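Local coordinates for protein YSC84 (Saccharomyces cerevisiae, PDB 2A08) that helps organise the actin cytoskeleton and supports fluid-phase endocytosis and vesicle trafficking in yeast, and is represented by its SH3 domain, at residues A[27-32]-A[42-47]. Sequence-based numbering, arbitrary orientation. Where two conformers were deposited one is given.
Sequences VITILK and TGRTNG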
loop_
_atom_site.group_PDB
_atom_site.type_symbol
_atom_site.label_atom_id
_atom_site.label_comp_id
_atom_site.label_asym_id
_atom_site.label_seq_id
_atom_site.Cartn_x
_atom_site.Cartn_y
_atom_site.Cartn_z
ATOM N N VAL A 27 -7.817 -4.136 0.623
ATOM C CA VAL A 27 -7.139 -4.287 1.900
ATOM C C VAL A 27 -5.697 -4.727 1.615
ATOM O O VAL A 27 -5.454 -5.812 1.096
ATOM C CB VAL A 27 -7.899 -5.218 2.856
ATOM C CG1 VAL A 27 -7.150 -5.384 4.127
ATOM C CG2 VAL A 27 -9.289 -4.678 3.132
ATOM N N ILE A 28 -4.759 -3.844 1.954
ATOM C CA ILE A 28 -3.319 -3.995 1.711
ATOM C C ILE A 28 -2.668 -4.509 3.010
ATOM O O ILE A 28 -2.840 -3.926 4.064
ATOM C CB ILE A 28 -2.696 -2.634 1.314
ATOM C CG1 ILE A 28 -3.477 -1.944 0.165
ATOM C CG2 ILE A 28 -1.186 -2.763 1.058
ATOM C CD1 ILE A 28 -3.828 -2.735 -0.990
ATOM N N THR A 29 -1.926 -5.601 2.906
ATOM C CA THR A 29 -1.117 -6.079 3.998
ATOM C C THR A 29 0.169 -5.271 3.985
ATOM O O THR A 29 0.809 -5.189 2.946
ATOM C CB THR A 29 -0.796 -7.539 3.780
ATOM O OG1 THR A 29 -1.993 -8.316 3.933
ATOM C CG2 THR A 29 0.201 -8.051 4.800
ATOM N N ILE A 30 0.534 -4.651 5.100
ATOM C CA ILE A 30 1.745 -3.879 5.187
ATOM C C ILE A 30 2.939 -4.778 5.523
ATOM O O ILE A 30 2.982 -5.381 6.587
ATOM C CB ILE A 30 1.639 -2.786 6.269
ATOM C CG1 ILE A 30 0.405 -1.883 6.071
ATOM C CG2 ILE A 30 2.922 -2.011 6.312
ATOM C CD1 ILE A 30 0.391 -1.138 4.821
ATOM N N LEU A 31 3.871 -4.888 4.588
ATOM C CA LEU A 31 5.117 -5.628 4.806
ATOM C C LEU A 31 6.115 -4.788 5.616
ATOM O O LEU A 31 6.785 -5.307 6.516
ATOM C CB LEU A 31 5.720 -6.083 3.460
ATOM C CG LEU A 31 4.803 -6.968 2.593
ATOM C CD1 LEU A 31 5.565 -7.480 1.393
ATOM C CD2 LEU A 31 4.218 -8.154 3.373
ATOM N N LYS A 32 6.178 -3.493 5.301
ATOM C CA LYS A 32 7.026 -2.550 6.035
ATOM C C LYS A 32 6.522 -1.145 5.805
ATOM O O LYS A 32 6.166 -0.795 4.699
ATOM C CB LYS A 32 8.482 -2.662 5.605
ATOM C CG LYS A 32 9.434 -1.864 6.557
ATOM C CD LYS A 32 10.840 -2.263 6.398
ATOM C CE LYS A 32 11.749 -1.416 7.309
ATOM N NZ LYS A 32 11.592 -1.741 8.718
ATOM N N THR A 42 5.642 -0.457 1.884
ATOM C CA THR A 42 5.716 -1.729 1.169
ATOM C C THR A 42 4.563 -2.631 1.554
ATOM O O THR A 42 4.352 -2.911 2.724
ATOM C CB THR A 42 7.036 -2.351 1.454
ATOM O OG1 THR A 42 8.050 -1.398 1.065
ATOM C CG2 THR A 42 7.283 -3.575 0.563
ATOM N N GLY A 43 3.821 -3.115 0.558
ATOM C CA GLY A 43 2.643 -3.924 0.822
ATOM C C GLY A 43 2.407 -5.054 -0.132
ATOM O O GLY A 43 3.150 -5.285 -1.089
ATOM N N ARG A 44 1.340 -5.783 0.176
ATOM C CA ARG A 44 0.923 -6.976 -0.566
ATOM C C ARG A 44 -0.595 -6.961 -0.694
ATOM O O ARG A 44 -1.261 -6.718 0.287
ATOM C CB ARG A 44 1.332 -8.221 0.222
ATOM C CG ARG A 44 0.914 -9.584 -0.376
ATOM C CD ARG A 44 1.742 -10.758 0.221
ATOM N NE ARG A 44 1.525 -10.995 1.668
ATOM C CZ ARG A 44 2.317 -11.737 2.479
ATOM N NH1 ARG A 44 3.462 -12.273 2.054
ATOM N NH2 ARG A 44 1.987 -11.892 3.748
ATOM N N THR A 45 -1.157 -7.248 -1.859
ATOM C CA THR A 45 -2.598 -7.482 -1.951
ATOM C C THR A 45 -2.877 -8.377 -3.161
ATOM O O THR A 45 -2.230 -8.227 -4.177
ATOM C CB THR A 45 -3.361 -6.126 -1.993
ATOM O OG1 THR A 45 -4.771 -6.336 -1.860
ATOM C CG2 THR A 45 -3.185 -5.425 -3.308
ATOM N N ASN A 46 -3.774 -9.337 -2.972
ATOM C CA ASN A 46 -4.154 -10.325 -3.995
ATOM C C ASN A 46 -2.945 -10.913 -4.782
ATOM O O ASN A 46 -2.956 -10.980 -6.016
ATOM C CB ASN A 46 -5.188 -9.708 -4.958
ATOM C CG ASN A 46 -6.479 -9.223 -4.254
ATOM O OD1 ASN A 46 -7.024 -8.154 -4.580
ATOM N ND2 ASN A 46 -6.977 -10.017 -3.316
ATOM N N GLY A 47 -1.907 -11.321 -4.046
ATOM C CA GLY A 47 -0.776 -12.060 -4.590
ATOM C C GLY A 47 0.359 -11.275 -5.232
ATOM O O GLY A 47 1.290 -11.858 -5.809
HETATM O O HOH W 1 -1.222 -10.785 2.628
#
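Thr29 and Arg44 form a hydrogen-bonded pair in an antiparallel hairpin of the small SH3 beta barrel, where strands 27-30 and 40-45 flank the loop known in SH3 domains as the n-Src loop. Two backbone bonds tie them: Thr29 N to Arg44 O and Arg44 N to Thr29 O, each 2.9 Å. Further along, the pairing slips by one residue in a classic beta bulge. Leu31 N (2.8 Å) and Lys32 N (3.2 Å) both donate to Thr42 O, approaching from the same face of its carbonyl plane, and Thr42 N returns a bond to Lys32 O nearly in line with the Lys32 carbonyl (C=O...N 168°).

A polar link runs above the strands as well. One water lies 2.9 Å from Thr29 OG1 and accepts from Arg44 NE at the same distance, tethering the arginine near the root of its guanidinium. The arginine chain bends at chi3 (65°), which carries the flat group across toward the 27-32 side, where Leu31 CD2 sits 4.1 Å above the plane, over its centre. Met3 also touches both side chains.

Apolar packing occupies the other face. Ile28 sends CD1 against Thr45 CB and CG2, 3.6 Å from either, while its CG2 rests 4.0 Å from Gly43 CA. Phe22 and Phe52 pack on Ile28 too, and Phe52 also reaches Ile30, placing this face in the domain core.

Backbone bonds thus join the strands whatever their side chains, apolar contact holds the buried face, and one Thr42 carbonyl keeps two amides bonded across the bulge as the chain turns at Leu31.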